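PDB 5KEC: flagellar brake protein YcgR from Klebsiella pneumoniae, which binds the second messenger c-di-GMP and, as the transcriptional activator MrkH, probably switches on type 3 fimbriae genes linked to biofilm formation. Local coordinates for residues Glu50-Lys64 / Lys75-Asn87. Sequence-based numbering, arbitrary orientation.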
loop_
_atom_site.group_PDB
_atom_site.type_symbol
_atom_site.label_atom_id
_atom_site.label_comp_id
_atom_site.label_asym_id
_atom_site.label_seq_id
_atom_site.Cartn_x
_atom_site.Cartn_y
_atom_site.Cartn_z
ATOM N N GLU B 50 -7.469 -8.489 19.461
ATOM C CA GLU B 50 -7.644 -7.283 18.656
ATOM C C GLU B 50 -6.970 -6.058 19.267
ATOM O O GLU B 50 -6.686 -6.021 20.460
ATOM C CB GLU B 50 -9.136 -6.995 18.466
ATOM C CG GLU B 50 -9.875 -8.029 17.635
ATOM C CD GLU B 50 -11.383 -7.869 17.700
ATOM O OE1 GLU B 50 -11.884 -7.305 18.700
ATOM O OE2 GLU B 50 -12.065 -8.312 16.749
ATOM N N PHE B 51 -6.694 -5.064 18.432
ATOM C CA PHE B 51 -6.255 -3.764 18.924
ATOM C C PHE B 51 -7.140 -2.697 18.318
ATOM O O PHE B 51 -7.654 -2.866 17.216
ATOM C CB PHE B 51 -4.786 -3.497 18.589
ATOM C CG PHE B 51 -4.523 -3.258 17.128
ATOM C CD1 PHE B 51 -4.584 -1.976 16.601
ATOM C CD2 PHE B 51 -4.205 -4.316 16.285
ATOM C CE1 PHE B 51 -4.334 -1.749 15.252
ATOM C CE2 PHE B 51 -3.955 -4.103 14.934
ATOM C CZ PHE B 51 -4.025 -2.816 14.416
ATOM N N HIS B 52 -7.322 -1.595 19.038
ATOM C CA HIS B 52 -8.207 -0.536 18.575
ATOM C C HIS B 52 -7.461 0.739 18.263
ATOM O O HIS B 52 -6.445 1.040 18.877
ATOM C CB HIS B 52 -9.259 -0.216 19.632
ATOM C CG HIS B 52 -10.201 -1.341 19.900
ATOM N ND1 HIS B 52 -11.363 -1.179 20.622
ATOM C CD2 HIS B 52 -10.155 -2.644 19.540
ATOM C CE1 HIS B 52 -11.992 -2.340 20.700
ATOM N NE2 HIS B 52 -11.280 -3.245 20.052
ATOM N N ILE B 53 -7.988 1.487 17.303
ATOM C CA ILE B 53 -7.591 2.868 17.101
ATOM C C ILE B 53 -8.862 3.668 16.854
ATOM O O ILE B 53 -9.905 3.098 16.535
ATOM C CB ILE B 53 -6.615 3.018 15.924
ATOM C CG1 ILE B 53 -7.237 2.481 14.638
ATOM C CG2 ILE B 53 -5.287 2.312 16.226
ATOM C CD1 ILE B 53 -7.878 3.552 13.787
ATOM N N GLN B 54 -8.776 4.984 17.016
ATOM C CA GLN B 54 -9.926 5.853 16.823
ATOM C C GLN B 54 -9.562 6.990 15.896
ATOM O O GLN B 54 -8.483 7.580 16.009
ATOM C CB GLN B 54 -10.424 6.399 18.168
ATOM C CG GLN B 54 -10.953 5.321 19.120
ATOM C CD GLN B 54 -11.126 5.834 20.541
ATOM O OE1 GLN B 54 -11.267 7.033 20.763
ATOM N NE2 GLN B 54 -11.094 4.927 21.512
ATOM N N THR B 55 -10.466 7.297 14.974
ATOM C CA THR B 55 -10.228 8.339 13.993
ATOM C C THR B 55 -11.527 8.695 13.286
ATOM O O THR B 55 -12.424 7.868 13.171
ATOM C CB THR B 55 -9.192 7.884 12.947
ATOM O OG1 THR B 55 -9.057 8.887 11.934
ATOM C CG2 THR B 55 -9.629 6.583 12.300
ATOM N N HIS B 56 -11.633 9.931 12.819
ATOM C CA HIS B 56 -12.814 10.340 12.068
ATOM C C HIS B 56 -12.740 9.885 10.613
ATOM O O HIS B 56 -13.745 9.882 9.907
ATOM C CB HIS B 56 -13.024 11.856 12.156
ATOM C CG HIS B 56 -13.627 12.308 13.450
ATOM N ND1 HIS B 56 -12.868 12.617 14.559
ATOM C CD2 HIS B 56 -14.918 12.495 13.816
ATOM C CE1 HIS B 56 -13.665 12.979 15.548
ATOM N NE2 HIS B 56 -14.914 12.914 15.123
ATOM N N ARG B 57 -11.548 9.491 10.170
ATOM C CA ARG B 57 -11.345 9.094 8.779
ATOM C C ARG B 57 -12.015 7.756 8.457
ATOM O O ARG B 57 -12.185 6.902 9.331
ATOM C CB ARG B 57 -9.852 9.006 8.458
ATOM C CG ARG B 57 -8.993 10.018 9.194
ATOM C CD ARG B 57 -9.198 11.427 8.678
ATOM N NE ARG B 57 -8.665 11.596 7.331
ATOM C CZ ARG B 57 -8.254 12.758 6.834
ATOM N NH1 ARG B 57 -8.304 13.856 7.576
ATOM N NH2 ARG B 57 -7.784 12.819 5.596
ATOM N N LYS B 58 -12.398 7.584 7.197
ATOM C CA LYS B 58 -12.916 6.302 6.732
ATOM C C LYS B 58 -11.751 5.450 6.244
ATOM O O LYS B 58 -10.928 5.903 5.446
ATOM C CB LYS B 58 -13.935 6.489 5.600
ATOM C CG LYS B 58 -15.295 7.040 6.027
ATOM C CD LYS B 58 -15.239 8.529 6.335
ATOM C CE LYS B 58 -16.601 9.186 6.135
ATOM N NZ LYS B 58 -17.675 8.516 6.923
ATOM N N ILE B 59 -11.681 4.220 6.734
ATOM C CA ILE B 59 -10.617 3.305 6.351
ATOM C C ILE B 59 -11.225 2.084 5.678
ATOM O O ILE B 59 -12.113 1.446 6.242
ATOM C CB ILE B 59 -9.801 2.858 7.575
ATOM C CG1 ILE B 59 -9.288 4.075 8.344
ATOM C CG2 ILE B 59 -8.643 1.960 7.159
ATOM C CD1 ILE B 59 -8.719 3.736 9.708
ATOM N N PRO B 60 -10.743 1.753 4.469
ATOM C CA PRO B 60 -11.267 0.612 3.708
ATOM C C PRO B 60 -11.313 -0.663 4.543
ATOM O O PRO B 60 -10.391 -0.933 5.316
ATOM C CB PRO B 60 -10.262 0.461 2.556
ATOM C CG PRO B 60 -9.059 1.271 2.956
ATOM C CD PRO B 60 -9.602 2.388 3.791
ATOM N N SER B 61 -12.382 -1.437 4.385
ATOM C CA SER B 61 -12.542 -2.680 5.128
ATOM C C SER B 61 -12.301 -3.891 4.232
ATOM O O SER B 61 -12.046 -3.749 3.035
ATOM C CB SER B 61 -13.939 -2.751 5.749
ATOM O OG SER B 61 -14.080 -3.895 6.576
ATOM N N GLY B 62 -12.377 -5.083 4.818
ATOM C CA GLY B 62 -12.194 -6.319 4.078
ATOM C C GLY B 62 -10.870 -6.364 3.343
ATOM O O GLY B 62 -10.739 -7.020 2.308
ATOM N N HIS B 63 -9.882 -5.661 3.886
ATOM C CA HIS B 63 -8.570 -5.571 3.265
ATOM C C HIS B 63 -7.508 -5.363 4.338
ATOM O O HIS B 63 -7.738 -4.654 5.317
ATOM C CB HIS B 63 -8.552 -4.418 2.256
ATOM C CG HIS B 63 -7.256 -4.272 1.522
ATOM N ND1 HIS B 63 -6.705 -5.290 0.774
ATOM C CD2 HIS B 63 -6.407 -3.223 1.415
ATOM C CE1 HIS B 63 -5.568 -4.876 0.241
ATOM N NE2 HIS B 63 -5.364 -3.626 0.615
ATOM N N LYS B 64 -6.354 -5.997 4.164
ATOM C CA LYS B 64 -5.240 -5.819 5.090
ATOM C C LYS B 64 -4.693 -4.392 5.016
ATOM O O LYS B 64 -4.393 -3.887 3.933
ATOM C CB LYS B 64 -4.124 -6.826 4.792
ATOM C CG LYS B 64 -4.385 -8.231 5.314
ATOM C CD LYS B 64 -4.339 -8.279 6.831
ATOM C CE LYS B 64 -4.331 -9.710 7.343
ATOM N NZ LYS B 64 -3.126 -10.467 6.895
ATOM N N LYS B 75 11.055 0.823 14.167
ATOM C CA LYS B 75 9.736 0.772 13.560
ATOM C C LYS B 75 9.258 -0.678 13.527
ATOM O O LYS B 75 9.975 -1.567 13.061
ATOM C CB LYS B 75 9.767 1.342 12.140
ATOM C CG LYS B 75 10.506 2.672 11.991
ATOM C CD LYS B 75 9.853 3.775 12.803
ATOM C CE LYS B 75 10.613 5.088 12.666
ATOM N NZ LYS B 75 10.182 6.085 13.693
ATOM N N ILE B 76 8.055 -0.920 14.033
ATOM C CA ILE B 76 7.461 -2.248 13.957
ATOM C C ILE B 76 6.388 -2.244 12.884
ATOM O O ILE B 76 5.319 -1.655 13.068
ATOM C CB ILE B 76 6.826 -2.663 15.297
ATOM C CG1 ILE B 76 7.797 -2.402 16.452
ATOM C CG2 ILE B 76 6.398 -4.121 15.250
ATOM C CD1 ILE B 76 7.190 -2.629 17.817
ATOM N N GLU B 77 6.667 -2.887 11.756
ATOM C CA GLU B 77 5.685 -2.915 10.684
ATOM C C GLU B 77 4.890 -4.218 10.632
ATOM O O GLU B 77 5.397 -5.301 10.943
ATOM C CB GLU B 77 6.323 -2.597 9.329
ATOM C CG GLU B 77 7.255 -3.652 8.782
ATOM C CD GLU B 77 7.865 -3.222 7.460
ATOM O OE1 GLU B 77 8.736 -2.328 7.474
ATOM O OE2 GLU B 77 7.459 -3.764 6.409
ATOM N N PHE B 78 3.629 -4.092 10.250
ATOM C CA PHE B 78 2.740 -5.233 10.189
ATOM C C PHE B 78 1.506 -4.862 9.386
ATOM O O PHE B 78 1.283 -3.691 9.080
ATOM C CB PHE B 78 2.345 -5.676 11.600
ATOM C CG PHE B 78 1.637 -4.619 12.393
ATOM C CD1 PHE B 78 0.255 -4.601 12.468
ATOM C CD2 PHE B 78 2.357 -3.633 13.058
ATOM C CE1 PHE B 78 -0.402 -3.625 13.204
ATOM C CE2 PHE B 78 1.708 -2.656 13.795
ATOM C CZ PHE B 78 0.326 -2.655 13.868
ATOM N N ASN B 79 0.717 -5.868 9.033
ATOM C CA ASN B 79 -0.550 -5.650 8.363
ATOM C C ASN B 79 -1.637 -6.213 9.246
ATOM O O ASN B 79 -1.394 -7.145 10.005
ATOM C CB ASN B 79 -0.565 -6.341 7.001
ATOM C CG ASN B 79 0.457 -5.760 6.045
ATOM O OD1 ASN B 79 0.167 -4.820 5.305
ATOM N ND2 ASN B 79 1.664 -6.317 6.057
ATOM N N ALA B 80 -2.833 -5.645 9.161
ATOM C CA ALA B 80 -3.943 -6.132 9.959
ATOM C C ALA B 80 -5.259 -5.779 9.298
ATOM O O ALA B 80 -5.412 -4.710 8.708
ATOM C CB ALA B 80 -3.882 -5.573 11.382
ATOM N N ALA B 81 -6.210 -6.694 9.395
ATOM C CA ALA B 81 -7.520 -6.484 8.806
ATOM C C ALA B 81 -8.485 -5.930 9.846
ATOM O O ALA B 81 -8.400 -6.255 11.032
ATOM C CB ALA B 81 -8.056 -7.791 8.220
ATOM N N LEU B 82 -9.401 -5.091 9.382
ATOM C CA LEU B 82 -10.421 -4.498 10.228
ATOM C C LEU B 82 -11.484 -5.546 10.523
ATOM O O LEU B 82 -11.944 -6.241 9.617
ATOM C CB LEU B 82 -11.031 -3.295 9.506
ATOM C CG LEU B 82 -11.975 -2.322 10.206
ATOM C CD1 LEU B 82 -12.118 -1.079 9.344
ATOM C CD2 LEU B 82 -13.334 -2.948 10.473
ATOM N N THR B 83 -11.866 -5.667 11.789
ATOM C CA THR B 83 -12.874 -6.643 12.187
ATOM C C THR B 83 -14.187 -5.968 12.583
ATOM O O THR B 83 -15.268 -6.457 12.254
ATOM C CB THR B 83 -12.389 -7.515 13.360
ATOM O OG1 THR B 83 -12.204 -6.698 14.522
ATOM C CG2 THR B 83 -11.078 -8.202 13.007
ATOM N N LYS B 84 -14.084 -4.846 13.289
ATOM C CA LYS B 84 -15.258 -4.130 13.780
ATOM C C LYS B 84 -15.073 -2.631 13.611
ATOM O O LYS B 84 -13.945 -2.141 13.521
ATOM C CB LYS B 84 -15.486 -4.426 15.263
ATOM C CG LYS B 84 -15.436 -5.894 15.636
ATOM C CD LYS B 84 -15.256 -6.068 17.138
ATOM C CE LYS B 84 -15.064 -7.530 17.506
ATOM N NZ LYS B 84 -14.681 -7.688 18.934
ATOM N N HIS B 85 -16.178 -1.897 13.580
ATOM C CA HIS B 85 -16.105 -0.441 13.589
ATOM C C HIS B 85 -17.441 0.175 13.969
ATOM O O HIS B 85 -18.497 -0.299 13.554
ATOM C CB HIS B 85 -15.632 0.103 12.237
ATOM C CG HIS B 85 -16.734 0.307 11.243
ATOM N ND1 HIS B 85 -16.878 -0.481 10.120
ATOM C CD2 HIS B 85 -17.736 1.215 11.197
ATOM C CE1 HIS B 85 -17.926 -0.069 9.429
ATOM N NE2 HIS B 85 -18.465 0.960 10.060
ATOM N N ASP B 86 -17.387 1.232 14.770
ATOM C CA ASP B 86 -18.586 1.967 15.151
ATOM C C ASP B 86 -18.202 3.297 15.778
ATOM O O ASP B 86 -17.055 3.724 15.682
ATOM C CB ASP B 86 -19.453 1.148 16.113
ATOM C CG ASP B 86 -18.672 0.626 17.302
ATOM O OD1 ASP B 86 -18.434 1.408 18.248
ATOM O OD2 ASP B 86 -18.309 -0.571 17.291
ATOM N N ASN B 87 -19.156 3.951 16.421
ATOM C CA ASN B 87 -18.890 5.253 17.009
ATOM C C ASN B 87 -18.477 5.173 18.468
ATOM O O ASN B 87 -19.223 4.677 19.305
ATOM C CB ASN B 87 -20.094 6.171 16.830
ATOM C CG ASN B 87 -20.342 6.508 15.381
ATOM O OD1 ASN B 87 -21.059 5.795 14.679
ATOM N ND2 ASN B 87 -19.731 7.591 14.914
#
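Glu50 reaches Thr83 and Lys84 with the two oxygens of one carboxylate. Lys84 NZ donates to the syn lone pair of Glu50 OE1 in a 2.8 Å salt bridge, the two side chains crossing at about a right angle. Thr83 OG1 donates to Glu50 OE2, also at 2.8 Å, but from well above the carboxylate plane (63° out of it). Two donors from adjacent residues thus limit the swing of the carboxylate. The classic beta bulge at Thr83 and Lys84 against strand 94-99 probably helps two successive residues reach the same acid.

Alongside this polar patch, Phe51 turns into the interior and meets Phe78 in an offset edge-to-face pair, planes at 83°, with the edge of Phe78 toward the Phe51 face. The ring centroids lie 5.9 Å apart. Ala80 CB lies at the Phe51 ring edge, 3.8 Å from CE2. Both phenylalanines hold CG between backbone N and carbonyl carbon, and their side chains approach from opposite directions.

Farther along, Leu82 extends CD1 to 4.0 Å from Ile59 O, and Lys64, bent at chi2, lays CD over the backbone at Ala81 N (3.5 Å).

Phe20 of helix 13-25 and Phe67 of strand 64-71 also pack against both phenylalanines, extending the aromatic core. The axes of segments 50-55 and 75-87 cross at 71°, 8.9 Å apart at closest. Strands 50-55 and 74-87 are not paired with each other: strand 94-99 pairs with both and lies between them in the curled antiparallel sheet of the YcgR-like domain, so the phenylalanines meet across its concave interior. Strand 64-71 also pairs with 74-87.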